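Local coordinates for TRAP solute Binding Protein (Uncultured marine bacterium, PDB 5I7I), which binds aromatic acids such as 3-hydroxybenzoate and probably hands them to a TRAP transporter of a marine bacterium, at residues A[25-30]-A[85-90]; A[41-46]-A[272-277]; A[108-113]-A[331-336]; A[148-153]-A[222-227]; A[189-194]-A[213-218]. All blocks are in the same frame, centred on the assembly; numbering follows the deposited sequence.

Overall arrangement
Interactions 1 and 4 are pairs of neighbouring strands, parallel in the first and antiparallel in the second, in different sheets; both are largely buried and rest on backbone hydrogen bonds, to which Asp-86 and a histidine pair add side-chain bonds. Interactions 2, 3 and 5 have no hydrogen bond across them and pack apolar side chains. Interaction 2 is aromatic and lies near the ligand, joining helices 38-54 and 264-287. It touches interaction 1 where Trp-89 meets Trp-274 and Phe-29 meets Val-44. Interaction 5, only partly buried, borders the same pocket through Val-190, and segment 213-218 leads into strand 223-227 of interaction 4. Interaction 3 ties a loop to helix 325-339, its centre about 30 Å from that of interaction 1.

Interaction 1 of 5, residues A[25-30]-A[85-90]; sequences VVLKFH and VDIVWT
Phe-29 and Ile-87 are paired in a parallel bridge, and the phenyl ring reaches past its partner. With CG anti to the backbone N (chi1 169°), the ring of Phe-29 runs forward along the strand: CB lies beside Ile-87 O, CD1 is 3.6 Å from Ile-87 CG2, CE1 is 3.5 Å from Trp-89 N, and CZ ends 3.8 Å from Trp-89 CB. A broad flat side chain suits this place between the sheet and helix 38-54. Cutting this residue back to alanine is likely to open a gap beside Ile-87 CG2 and CB of Trp-89, a tryptophan of the ligand pocket. At the other end, Asp-86 OD2 takes Lys-28 N at 2.8 Å, almost straight (175°), through its anti lone pair, and a water links the same oxygen to Val-26 O. Lys-28 O accepts from both Asp-86 N and Ile-87 N, while His-30 N bonds to Ile-87 O. Strand 25-31 lies between 59-64 and 87-91, all parallel, with helices in the connections, as in alpha/beta domains of periplasmic binding proteins.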
# COMPACT_ATOMS: atom_id res chain seq x y z
N VAL A 25 -27.76 -4.97 -10.04
CA VAL A 25 -27.14 -3.80 -9.46
C VAL A 25 -25.80 -3.59 -10.15
O VAL A 25 -24.98 -4.51 -10.22
CB VAL A 25 -26.96 -3.93 -7.94
CG1 VAL A 25 -26.17 -5.16 -7.59
CG2 VAL A 25 -26.29 -2.68 -7.36
N VAL A 26 -25.58 -2.37 -10.63
CA VAL A 26 -24.31 -1.97 -11.21
C VAL A 26 -23.53 -1.20 -10.16
O VAL A 26 -24.05 -0.25 -9.56
CB VAL A 26 -24.54 -1.11 -12.47
CG1 VAL A 26 -23.20 -0.61 -13.02
CG2 VAL A 26 -25.29 -1.92 -13.52
N LEU A 27 -22.28 -1.59 -9.96
CA LEU A 27 -21.39 -0.88 -9.05
C LEU A 27 -20.21 -0.32 -9.83
O LEU A 27 -19.50 -1.07 -10.51
CB LEU A 27 -20.87 -1.80 -7.95
CG LEU A 27 -21.97 -2.47 -7.13
CD1 LEU A 27 -21.35 -3.48 -6.16
CD2 LEU A 27 -22.79 -1.44 -6.40
N LYS A 28 -19.98 0.98 -9.71
CA LYS A 28 -18.88 1.65 -10.39
C LYS A 28 -17.63 1.57 -9.53
O LYS A 28 -17.59 2.11 -8.43
CB LYS A 28 -19.23 3.12 -10.62
CG LYS A 28 -20.45 3.36 -11.47
CD LYS A 28 -20.87 4.82 -11.46
CE LYS A 28 -22.22 5.01 -12.09
NZ LYS A 28 -22.75 6.39 -11.84
N PHE A 29 -16.60 0.89 -10.04
CA PHE A 29 -15.31 0.81 -9.39
C PHE A 29 -14.35 1.79 -10.04
O PHE A 29 -14.22 1.82 -11.27
CB PHE A 29 -14.73 -0.60 -9.49
CG PHE A 29 -13.29 -0.69 -9.07
CD1 PHE A 29 -12.94 -0.84 -7.73
CD2 PHE A 29 -12.28 -0.56 -10.01
CE1 PHE A 29 -11.61 -0.88 -7.37
CE2 PHE A 29 -10.96 -0.59 -9.63
CZ PHE A 29 -10.63 -0.75 -8.31
N HIS A 30 -13.63 2.54 -9.21
CA HIS A 30 -12.68 3.53 -9.71
C HIS A 30 -11.32 3.34 -9.02
O HIS A 30 -11.26 3.12 -7.82
CB HIS A 30 -13.22 4.94 -9.43
CG HIS A 30 -12.65 5.99 -10.31
ND1 HIS A 30 -12.62 7.32 -9.96
CD2 HIS A 30 -12.12 5.93 -11.56
CE1 HIS A 30 -12.09 8.03 -10.94
NE2 HIS A 30 -11.76 7.20 -11.92
N VAL A 85 -18.70 7.36 -6.88
CA VAL A 85 -18.48 6.01 -7.36
C VAL A 85 -18.85 5.09 -6.20
O VAL A 85 -19.06 5.54 -5.08
CB VAL A 85 -17.02 5.77 -7.80
CG1 VAL A 85 -16.62 6.81 -8.85
CG2 VAL A 85 -16.05 5.79 -6.61
N ASP A 86 -18.90 3.80 -6.48
CA ASP A 86 -19.35 2.83 -5.50
C ASP A 86 -18.24 2.07 -4.80
O ASP A 86 -18.41 1.67 -3.65
CB ASP A 86 -20.27 1.83 -6.19
CG ASP A 86 -21.48 2.50 -6.77
OD1 ASP A 86 -22.17 3.19 -6.01
OD2 ASP A 86 -21.70 2.38 -7.98
N ILE A 87 -17.12 1.84 -5.46
CA ILE A 87 -16.00 1.07 -4.91
C ILE A 87 -14.71 1.71 -5.40
O ILE A 87 -14.62 2.13 -6.55
CB ILE A 87 -16.02 -0.42 -5.36
CG1 ILE A 87 -17.38 -1.06 -5.10
CG2 ILE A 87 -14.90 -1.22 -4.68
CD1 ILE A 87 -17.51 -2.45 -5.70
N VAL A 88 -13.71 1.76 -4.52
CA VAL A 88 -12.37 2.19 -4.92
C VAL A 88 -11.33 1.27 -4.32
O VAL A 88 -11.53 0.63 -3.29
CB VAL A 88 -12.04 3.65 -4.56
CG1 VAL A 88 -13.06 4.58 -5.21
CG2 VAL A 88 -11.98 3.84 -3.07
N TRP A 89 -10.17 1.24 -4.99
CA TRP A 89 -8.93 0.72 -4.44
C TRP A 89 -7.93 1.87 -4.47
O TRP A 89 -7.75 2.51 -5.51
CB TRP A 89 -8.41 -0.47 -5.25
CG TRP A 89 -7.15 -1.09 -4.70
CD1 TRP A 89 -7.07 -2.14 -3.85
CD2 TRP A 89 -5.80 -0.72 -5.00
NE1 TRP A 89 -5.76 -2.43 -3.57
CE2 TRP A 89 -4.96 -1.58 -4.27
CE3 TRP A 89 -5.22 0.26 -5.81
CZ2 TRP A 89 -3.57 -1.50 -4.34
CZ3 TRP A 89 -3.85 0.35 -5.86
CH2 TRP A 89 -3.04 -0.52 -5.13
N THR A 90 -7.31 2.15 -3.33
CA THR A 90 -6.38 3.26 -3.30
C THR A 90 -5.34 3.06 -2.21
O THR A 90 -5.34 2.06 -1.50
CB THR A 90 -7.16 4.57 -3.13
OG1 THR A 90 -6.25 5.65 -3.35
CG2 THR A 90 -7.80 4.67 -1.75
O HOH W 1 -23.91 2.85 -9.26

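Interaction 2 of 5, residues A[41-46]-A[272-277]; sequences AKFVKP and QLWDGF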
# COMPACT_ATOMS: atom_id res chain seq x y z
N ALA A 41 -5.94 -6.13 -12.58
CA ALA A 41 -6.06 -7.34 -13.38
C ALA A 41 -6.08 -8.61 -12.54
O ALA A 41 -6.72 -9.59 -12.93
CB ALA A 41 -4.93 -7.41 -14.40
N LYS A 42 -5.42 -8.60 -11.37
CA LYS A 42 -5.26 -9.80 -10.57
C LYS A 42 -5.85 -9.67 -9.18
O LYS A 42 -5.70 -10.60 -8.36
CB LYS A 42 -3.79 -10.22 -10.54
CG LYS A 42 -3.31 -10.70 -11.91
CD LYS A 42 -1.86 -11.16 -11.87
CE LYS A 42 -1.43 -11.78 -13.21
NZ LYS A 42 -1.73 -10.90 -14.37
N PHE A 43 -6.55 -8.59 -8.90
CA PHE A 43 -7.24 -8.46 -7.62
C PHE A 43 -8.69 -8.03 -7.85
O PHE A 43 -9.60 -8.82 -7.62
CB PHE A 43 -6.50 -7.57 -6.61
CG PHE A 43 -7.23 -7.43 -5.33
CD1 PHE A 43 -7.35 -8.49 -4.47
CD2 PHE A 43 -7.89 -6.26 -5.03
CE1 PHE A 43 -8.10 -8.37 -3.29
CE2 PHE A 43 -8.65 -6.14 -3.87
CZ PHE A 43 -8.75 -7.20 -3.01
N VAL A 44 -8.91 -6.82 -8.35
CA VAL A 44 -10.29 -6.33 -8.46
C VAL A 44 -11.05 -7.10 -9.54
O VAL A 44 -12.22 -7.43 -9.37
CB VAL A 44 -10.33 -4.82 -8.70
CG1 VAL A 44 -11.77 -4.35 -8.97
CG2 VAL A 44 -9.74 -4.08 -7.48
N LYS A 45 -10.39 -7.42 -10.66
CA LYS A 45 -11.07 -8.17 -11.70
C LYS A 45 -11.53 -9.53 -11.20
O LYS A 45 -12.72 -9.84 -11.33
CB LYS A 45 -10.19 -8.26 -12.95
CG LYS A 45 -10.74 -9.19 -14.03
CD LYS A 45 -9.89 -9.13 -15.29
CE LYS A 45 -10.40 -10.05 -16.39
NZ LYS A 45 -10.20 -11.48 -16.07
N PRO A 46 -10.68 -10.37 -10.62
CA PRO A 46 -11.20 -11.64 -10.10
C PRO A 46 -12.18 -11.48 -8.95
O PRO A 46 -13.11 -12.29 -8.83
CB PRO A 46 -9.94 -12.44 -9.72
CG PRO A 46 -8.82 -11.42 -9.69
CD PRO A 46 -9.21 -10.32 -10.61
N GLN A 272 -1.64 -12.52 0.50
CA GLN A 272 -1.01 -13.64 -0.20
C GLN A 272 -0.76 -13.29 -1.66
O GLN A 272 0.31 -13.56 -2.21
CB GLN A 272 -1.90 -14.88 -0.08
CG GLN A 272 -1.96 -15.42 1.35
CD GLN A 272 -3.00 -16.49 1.53
OE1 GLN A 272 -4.02 -16.51 0.83
NE2 GLN A 272 -2.76 -17.40 2.45
N LEU A 273 -1.75 -12.68 -2.30
CA LEU A 273 -1.57 -12.27 -3.69
C LEU A 273 -0.42 -11.29 -3.82
O LEU A 273 0.39 -11.40 -4.74
CB LEU A 273 -2.84 -11.65 -4.22
CG LEU A 273 -3.96 -12.62 -4.59
CD1 LEU A 273 -5.26 -11.88 -4.70
CD2 LEU A 273 -3.63 -13.34 -5.88
N TRP A 274 -0.37 -10.29 -2.93
CA TRP A 274 0.66 -9.26 -3.07
C TRP A 274 2.06 -9.82 -2.81
O TRP A 274 3.02 -9.38 -3.45
CB TRP A 274 0.35 -8.02 -2.21
CG TRP A 274 -0.14 -6.90 -3.08
CD1 TRP A 274 0.61 -5.90 -3.59
CD2 TRP A 274 -1.47 -6.72 -3.57
NE1 TRP A 274 -0.17 -5.08 -4.37
CE2 TRP A 274 -1.45 -5.56 -4.37
CE3 TRP A 274 -2.68 -7.41 -3.42
CZ2 TRP A 274 -2.60 -5.07 -5.01
CZ3 TRP A 274 -3.81 -6.92 -4.05
CH2 TRP A 274 -3.76 -5.77 -4.83
N ASP A 275 2.20 -10.80 -1.92
CA ASP A 275 3.49 -11.48 -1.80
C ASP A 275 3.85 -12.15 -3.12
O ASP A 275 4.98 -12.06 -3.59
CB ASP A 275 3.42 -12.51 -0.67
CG ASP A 275 3.46 -11.88 0.72
OD1 ASP A 275 4.17 -10.87 0.89
OD2 ASP A 275 2.79 -12.41 1.63
N GLY A 276 2.89 -12.85 -3.72
CA GLY A 276 3.16 -13.52 -4.97
C GLY A 276 3.49 -12.57 -6.10
O GLY A 276 4.27 -12.90 -7.01
N PHE A 277 2.86 -11.39 -6.11
CA PHE A 277 3.07 -10.47 -7.22
C PHE A 277 4.52 -9.99 -7.29
O PHE A 277 4.98 -9.59 -8.37
CB PHE A 277 2.20 -9.23 -7.10
CG PHE A 277 0.70 -9.45 -7.19
CD1 PHE A 277 0.12 -10.49 -7.92
CD2 PHE A 277 -0.14 -8.56 -6.56
CE1 PHE A 277 -1.26 -10.61 -7.98
CE2 PHE A 277 -1.49 -8.68 -6.61
CZ PHE A 277 -2.07 -9.71 -7.33
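Trp-274 turns the edge of its six-membered ring toward the face of Phe-43, an offset edge-to-face pair with planes at 66° and centroids 5.5 Å apart. CZ3 of the indole makes the closest approach, 3.7 Å from Phe-43 CG, and CH2 lies equally near Phe-43 CB, so the indole meets the root of the phenyl group more than its far end. Phe-43 reaches across because its CG stands anti to the backbone N (chi1 179°). Leu-273 comes to the same ring in its plane: its CD1 sits at the edge, 4.0 Å from Phe-43 CD1, the two side chains crossing at about a right angle. Behind the indole, Phe-277 CE2 rests 3.5 Å above the plane of Trp-274, over its centre, which would hinder the indole from turning. Phe-277 CE1 also touches Lys-42 CB at 3.6 Å. There the lysine serves through its aliphatic stem, which suits an exposed position. The short segments of helices 38-54 and 264-287 run at 150° with axes 11.0 Å apart, a gap that large rings can span. Phe-142 extends the aromatic cluster, meeting both Phe-43 and Trp-274. With no hydrogen bond between the segments, the contact depends on shape and ring edges, and it probably holds Trp-274 in place beside the ligand, about 4 Å from its side chain, with NE1 in a weak hydrogen bond to Glu-210.

Interaction 3 of 5, residues A[108-113]-A[331-336]; sequences PFMPAS and TAKDLI
Two successive bends in Met-110, chi2 -70° and chi3 -72°, curl its thioether so that the methyl CE faces helix 325-339 and presses on Ala-332 CB. At 3.5 Å this carbon pair is tighter than usual van der Waals contact, so a small residue such as alanine suits the helix here. The same CE lies 3.9 Å from Ile-336 CD1, the two side chains crossing at about a right angle. The segment 108-113 is irregular and leads into helix 114-126, where Ser-113 is the N-cap, its OG bonded to Ala-116 N. Ile-336, one turn after Ala-332, spreads its two branches along this loop. CD1 reaches 3.4 Å from Met-110 O, while CG2, anti to the backbone N, meets Ala-112 CB at 3.8 Å. A glycine in place of Ile-336 would probably take away the apolar neighbour of Ala-112 CB and one of those of Met-110 CE, opening a gap between loop and helix. Phe-105 also packs on Ala-332 and Ile-336, and Ala-120 of helix 114-126 touches Ile-336.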
# COMPACT_ATOMS: atom_id res chain seq x y z
N PRO A 108 9.04 2.48 10.14
CA PRO A 108 10.19 1.74 9.61
C PRO A 108 10.25 0.33 10.17
O PRO A 108 10.08 0.10 11.37
CB PRO A 108 11.38 2.59 10.06
CG PRO A 108 10.81 4.01 10.11
CD PRO A 108 9.44 3.80 10.66
N PHE A 109 10.48 -0.62 9.29
CA PHE A 109 10.75 -2.00 9.69
C PHE A 109 9.58 -2.65 10.41
O PHE A 109 9.77 -3.64 11.13
CB PHE A 109 12.08 -2.11 10.44
CG PHE A 109 13.23 -1.69 9.58
CD1 PHE A 109 13.74 -2.54 8.61
CD2 PHE A 109 13.76 -0.42 9.67
CE1 PHE A 109 14.76 -2.15 7.80
CE2 PHE A 109 14.79 -0.02 8.84
CZ PHE A 109 15.28 -0.88 7.90
N MET A 110 8.35 -2.16 10.18
CA MET A 110 7.15 -2.82 10.68
C MET A 110 6.77 -4.10 9.94
O MET A 110 6.30 -5.04 10.59
CB MET A 110 5.96 -1.87 10.65
CG MET A 110 6.00 -0.88 11.75
SD MET A 110 5.73 -1.60 13.40
CE MET A 110 3.99 -1.94 13.29
N PRO A 111 6.87 -4.18 8.61
CA PRO A 111 6.14 -5.25 7.91
C PRO A 111 6.86 -6.58 7.88
O PRO A 111 8.08 -6.66 7.69
CB PRO A 111 5.98 -4.70 6.49
CG PRO A 111 7.23 -3.88 6.31
CD PRO A 111 7.47 -3.23 7.65
N ALA A 112 6.09 -7.63 8.08
CA ALA A 112 6.51 -8.98 7.70
C ALA A 112 6.00 -9.23 6.28
O ALA A 112 5.93 -8.29 5.48
CB ALA A 112 5.97 -10.00 8.71
N SER A 113 5.63 -10.46 5.95
CA SER A 113 5.02 -10.70 4.65
C SER A 113 3.75 -9.85 4.49
O SER A 113 3.13 -9.42 5.46
CB SER A 113 4.63 -12.17 4.53
OG SER A 113 3.60 -12.47 5.44
N THR A 331 0.05 -2.71 19.42
CA THR A 331 -1.01 -3.52 18.83
C THR A 331 -0.63 -3.95 17.42
O THR A 331 -0.76 -5.12 17.04
CB THR A 331 -2.31 -2.71 18.81
OG1 THR A 331 -2.67 -2.35 20.14
CG2 THR A 331 -3.45 -3.50 18.19
N ALA A 332 -0.16 -3.00 16.62
CA ALA A 332 0.25 -3.32 15.26
C ALA A 332 1.34 -4.39 15.26
O ALA A 332 1.26 -5.37 14.51
CB ALA A 332 0.72 -2.07 14.53
N LYS A 333 2.39 -4.22 16.07
CA LYS A 333 3.47 -5.20 16.12
C LYS A 333 2.95 -6.56 16.55
O LYS A 333 3.35 -7.60 15.99
CB LYS A 333 4.56 -4.73 17.08
CG LYS A 333 5.38 -3.57 16.56
CD LYS A 333 6.08 -2.82 17.70
CE LYS A 333 7.17 -3.65 18.37
NZ LYS A 333 8.36 -3.78 17.51
N ASP A 334 2.11 -6.60 17.58
CA ASP A 334 1.60 -7.87 18.06
C ASP A 334 0.73 -8.55 17.01
O ASP A 334 0.76 -9.77 16.87
CB ASP A 334 0.81 -7.66 19.36
CG ASP A 334 1.69 -7.29 20.53
OD1 ASP A 334 2.93 -7.47 20.42
OD2 ASP A 334 1.17 -6.81 21.56
N LEU A 335 -0.09 -7.79 16.28
CA LEU A 335 -0.95 -8.40 15.26
C LEU A 335 -0.14 -8.94 14.10
O LEU A 335 -0.44 -10.01 13.56
CB LEU A 335 -2.01 -7.40 14.76
CG LEU A 335 -3.11 -7.07 15.76
CD1 LEU A 335 -3.93 -5.89 15.23
CD2 LEU A 335 -3.99 -8.26 16.08
N ILE A 336 0.92 -8.22 13.71
CA ILE A 336 1.79 -8.72 12.65
C ILE A 336 2.40 -10.05 13.06
O ILE A 336 2.42 -11.01 12.28
CB ILE A 336 2.86 -7.67 12.30
CG1 ILE A 336 2.18 -6.46 11.64
CG2 ILE A 336 3.94 -8.24 11.39
CD1 ILE A 336 3.05 -5.24 11.53

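Interaction 4 of 5, residues A[148-153]-A[222-227]; sequences KIHTKE and KAHTTV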
# COMPACT_ATOMS: atom_id res chain seq x y z
N LYS A 148 11.10 -1.80 -1.65
CA LYS A 148 12.52 -1.81 -1.96
C LYS A 148 12.94 -0.42 -2.41
O LYS A 148 12.11 0.45 -2.74
CB LYS A 148 12.84 -2.87 -3.01
CG LYS A 148 12.69 -4.33 -2.54
CD LYS A 148 11.26 -4.89 -2.59
CE LYS A 148 11.19 -6.26 -1.96
NZ LYS A 148 9.79 -6.77 -1.86
N ILE A 149 14.26 -0.21 -2.44
CA ILE A 149 14.88 1.06 -2.80
C ILE A 149 15.40 0.95 -4.22
O ILE A 149 16.18 0.04 -4.53
CB ILE A 149 16.03 1.40 -1.83
CG1 ILE A 149 15.51 1.55 -0.42
CG2 ILE A 149 16.77 2.64 -2.26
CD1 ILE A 149 16.58 1.54 0.66
N HIS A 150 15.03 1.90 -5.07
CA HIS A 150 15.38 1.87 -6.48
C HIS A 150 16.07 3.17 -6.87
O HIS A 150 15.58 4.26 -6.55
CB HIS A 150 14.13 1.65 -7.31
CG HIS A 150 13.29 0.53 -6.79
ND1 HIS A 150 13.56 -0.79 -7.06
CD2 HIS A 150 12.22 0.54 -5.97
CE1 HIS A 150 12.68 -1.55 -6.44
NE2 HIS A 150 11.86 -0.76 -5.76
N THR A 151 17.18 3.04 -7.57
CA THR A 151 17.92 4.16 -8.10
C THR A 151 18.31 3.85 -9.55
O THR A 151 18.30 2.70 -9.99
CB THR A 151 19.17 4.42 -7.27
OG1 THR A 151 19.87 3.19 -7.14
CG2 THR A 151 18.77 4.89 -5.89
N LYS A 152 18.67 4.89 -10.29
CA LYS A 152 18.98 4.71 -11.69
C LYS A 152 20.16 3.75 -11.87
O LYS A 152 20.09 2.80 -12.65
CB LYS A 152 19.23 6.07 -12.36
CG LYS A 152 17.96 6.92 -12.48
CD LYS A 152 18.23 8.20 -13.24
CE LYS A 152 16.95 8.98 -13.43
NZ LYS A 152 17.16 10.10 -14.38
N GLU A 153 21.25 3.99 -11.13
CA GLU A 153 22.45 3.17 -11.30
C GLU A 153 23.24 2.97 -10.01
O GLU A 153 23.99 1.99 -9.90
CB GLU A 153 23.37 3.79 -12.36
CG GLU A 153 23.81 5.22 -12.05
CD GLU A 153 24.63 5.85 -13.16
OE1 GLU A 153 24.94 5.14 -14.15
OE2 GLU A 153 24.97 7.05 -13.06
N LYS A 222 17.90 0.61 -12.49
CA LYS A 222 18.63 -0.64 -12.59
C LYS A 222 19.28 -1.06 -11.29
O LYS A 222 19.77 -2.19 -11.21
CB LYS A 222 19.69 -0.54 -13.68
CG LYS A 222 19.12 -0.33 -15.08
CD LYS A 222 18.31 -1.53 -15.54
CE LYS A 222 17.68 -1.31 -16.90
NZ LYS A 222 18.69 -0.79 -17.85
N ALA A 223 19.31 -0.21 -10.28
CA ALA A 223 19.88 -0.59 -8.99
C ALA A 223 18.77 -0.70 -7.96
O ALA A 223 17.95 0.20 -7.82
CB ALA A 223 20.92 0.43 -8.54
N HIS A 224 18.74 -1.83 -7.25
CA HIS A 224 17.66 -2.15 -6.34
C HIS A 224 18.24 -2.70 -5.06
O HIS A 224 19.13 -3.56 -5.09
CB HIS A 224 16.73 -3.18 -6.98
CG HIS A 224 16.37 -2.85 -8.39
ND1 HIS A 224 15.45 -1.89 -8.71
CD2 HIS A 224 16.84 -3.32 -9.57
CE1 HIS A 224 15.35 -1.78 -10.03
NE2 HIS A 224 16.19 -2.64 -10.57
N THR A 225 17.75 -2.19 -3.93
CA THR A 225 18.19 -2.63 -2.62
C THR A 225 17.00 -3.06 -1.78
O THR A 225 15.97 -2.38 -1.74
CB THR A 225 19.01 -1.54 -1.91
OG1 THR A 225 20.31 -1.54 -2.47
CG2 THR A 225 19.14 -1.79 -0.41
N THR A 226 17.15 -4.19 -1.13
CA THR A 226 16.19 -4.68 -0.17
C THR A 226 16.90 -4.87 1.16
O THR A 226 18.07 -4.51 1.32
CB THR A 226 15.51 -5.95 -0.68
OG1 THR A 226 14.39 -6.23 0.16
CG2 THR A 226 16.47 -7.15 -0.66
N VAL A 227 16.20 -5.43 2.13
CA VAL A 227 16.81 -5.72 3.42
C VAL A 227 16.65 -7.19 3.73
O VAL A 227 15.64 -7.81 3.40
CB VAL A 227 16.29 -4.85 4.58
CG1 VAL A 227 16.55 -3.38 4.31
CG2 VAL A 227 14.82 -5.09 4.80
O HOH W 2 18.92 1.31 -5.20
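A classic beta bulge, in which Lys-222 and Ala-223 both face Thr-151, lies at one end of this antiparallel strand pair. Ala-223 N bonds to Thr-151 O at 3.1 Å, and Thr-151 N to Ala-223 O. Ile-149 N to Thr-225 O, 2.9 Å and straight, marks a second hydrogen-bonded pair. Between them is the non-hydrogen-bonded pair His-150 and His-224, on one face of the sheet. With CG beside the backbone N in both (chi1 -48° and -46°), the rings come together, and His-150 ND1 and His-224 ND1 meet at 2.7 Å in a hydrogen bond close to linear. The rings touch rim to rim with planes at 66°; histidine suits both positions because its ring nitrogen can donate or accept. On the other face, Thr-151 OG1 lies 3.3 Å from Ala-223 CB and hydrogen-bonds to Lys-154 O. His-150 NE2 bonds to Val-207 O, and Trp-209 packs on both histidines. In the sheet, strand 148-151 lies between 204-207 and 223-227, with 291-295 beyond.

Interaction 5 of 5, residues A[189-194]-A[213-218]; sequences PVPAVA and PSFKLH. With 3HB (3-hydroxybenzoic acid), chain C.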
# COMPACT_ATOMS: atom_id res chain seq x y z
N PRO A 189 1.98 10.27 -6.02
CA PRO A 189 1.40 8.97 -6.40
C PRO A 189 2.23 8.28 -7.46
O PRO A 189 2.97 8.91 -8.22
CB PRO A 189 0.00 9.35 -6.91
CG PRO A 189 -0.31 10.65 -6.21
CD PRO A 189 1.01 11.37 -6.18
N VAL A 190 2.13 6.96 -7.49
CA VAL A 190 3.04 6.15 -8.30
C VAL A 190 2.97 6.45 -9.80
O VAL A 190 4.00 6.33 -10.48
CB VAL A 190 2.94 4.65 -7.96
CG1 VAL A 190 1.64 4.06 -8.45
CG2 VAL A 190 4.14 3.89 -8.52
N PRO A 191 1.83 6.83 -10.39
CA PRO A 191 1.84 7.07 -11.84
C PRO A 191 2.72 8.24 -12.27
O PRO A 191 3.00 8.36 -13.46
CB PRO A 191 0.36 7.34 -12.17
CG PRO A 191 -0.39 6.73 -11.04
CD PRO A 191 0.47 6.97 -9.84
N ALA A 192 3.15 9.09 -11.34
CA ALA A 192 3.99 10.25 -11.62
C ALA A 192 5.48 9.94 -11.56
O ALA A 192 6.30 10.77 -11.97
CB ALA A 192 3.69 11.35 -10.60
N VAL A 193 5.85 8.75 -11.09
CA VAL A 193 7.25 8.45 -10.79
C VAL A 193 8.09 8.38 -12.06
O VAL A 193 9.21 8.92 -12.11
CB VAL A 193 7.34 7.14 -10.00
CG1 VAL A 193 8.78 6.66 -9.89
CG2 VAL A 193 6.75 7.33 -8.62
N ALA A 194 7.62 7.66 -13.07
CA ALA A 194 8.42 7.46 -14.28
C ALA A 194 8.79 8.79 -14.91
O ALA A 194 9.95 9.01 -15.29
CB ALA A 194 7.67 6.59 -15.29
N PRO A 213 6.50 -2.89 -13.13
CA PRO A 213 6.41 -3.11 -14.58
C PRO A 213 5.25 -2.38 -15.21
O PRO A 213 5.32 -2.04 -16.40
CB PRO A 213 6.28 -4.64 -14.69
CG PRO A 213 6.94 -5.15 -13.43
CD PRO A 213 6.51 -4.16 -12.38
N SER A 214 4.21 -2.09 -14.45
CA SER A 214 3.05 -1.37 -14.97
C SER A 214 3.39 0.05 -15.39
O SER A 214 2.63 0.65 -16.15
CB SER A 214 1.95 -1.34 -13.91
OG SER A 214 1.66 -2.64 -13.44
N PHE A 215 4.53 0.57 -14.93
CA PHE A 215 5.00 1.91 -15.30
C PHE A 215 6.42 1.88 -15.85
O PHE A 215 7.08 2.92 -15.93
CB PHE A 215 4.91 2.83 -14.08
CG PHE A 215 3.53 2.94 -13.51
CD1 PHE A 215 2.60 3.77 -14.07
CD2 PHE A 215 3.18 2.21 -12.38
CE1 PHE A 215 1.32 3.86 -13.54
CE2 PHE A 215 1.91 2.31 -11.83
CZ PHE A 215 0.99 3.13 -12.42
N LYS A 216 6.91 0.71 -16.26
CA LYS A 216 8.25 0.57 -16.84
C LYS A 216 9.34 0.94 -15.84
O LYS A 216 10.46 1.26 -16.23
CB LYS A 216 8.42 1.36 -18.14
CG LYS A 216 7.41 1.05 -19.24
CD LYS A 216 7.64 1.98 -20.43
CE LYS A 216 6.89 1.53 -21.68
NZ LYS A 216 7.84 1.37 -22.83
N LEU A 217 9.04 0.94 -14.55
CA LEU A 217 10.00 1.47 -13.59
C LEU A 217 11.22 0.58 -13.43
O LEU A 217 12.26 1.05 -12.96
CB LEU A 217 9.34 1.64 -12.22
CG LEU A 217 8.23 2.70 -12.21
CD1 LEU A 217 7.51 2.76 -10.88
CD2 LEU A 217 8.77 4.08 -12.55
N HIS A 218 11.12 -0.69 -13.78
CA HIS A 218 12.27 -1.58 -13.75
C HIS A 218 13.18 -1.40 -14.94
O HIS A 218 14.30 -1.93 -14.93
CB HIS A 218 11.78 -3.02 -13.68
CG HIS A 218 11.04 -3.42 -14.91
ND1 HIS A 218 9.90 -2.78 -15.33
CD2 HIS A 218 11.31 -4.37 -15.83
CE1 HIS A 218 9.49 -3.33 -16.46
NE2 HIS A 218 10.33 -4.30 -16.78
C1' 3HB C . 2.87 3.30 -4.25
O1' 3HB C . 4.04 3.20 -3.80
O2' 3HB C . 2.33 4.44 -4.33
C1 3HB C . 2.12 2.08 -4.75
C2 3HB C . 2.65 0.81 -4.51
C3 3HB C . 1.99 -0.31 -4.97
C4 3HB C . 0.83 -0.18 -5.68
C5 3HB C . 0.29 1.08 -5.92
C6 3HB C . 0.93 2.21 -5.46
O3 3HB C . 2.53 -1.55 -4.72
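Tyr-94 OH is hydrogen-bonded both to the bound 3-hydroxybenzoate and to the backbone N of Val-190, whose side chain packs on Phe-215. The tyrosine so joins the ligand to the wall of the binding pocket in this solute-binding fold, where Arg-168 and Glu-210 also bond to the ligand; an arginine paired with the substrate's carboxylate is usual in TRAP binding proteins. Val-190 CG1 stands between the backbone N and the carbonyl carbon (chi1 71°), where it is 3.6 Å from ring carbon C6 of the ligand and 3.8 Å from Phe-215 CE2. A branched, apolar residue suits a place that must meet an aromatic ring on one side and a phenyl on the other. Phe-215 is thus a second-shell residue, and its side chain crosses that of Val-190 at about a right angle. Pro-191 lies alongside the same phenyl, Phe-215 CE1 being 3.7 Å from Pro-191 CA, a rigid surface to pack on. Farther from the ligand, in helix 193-198, Ala-194 is small enough for its CB to lie 3.8 Å from Phe-215 O. Leu-217 reaches this helix with one methyl, CD2, which touches Val-193 CG1 at 3.7 Å and Ala-194 CB at 3.9 Å.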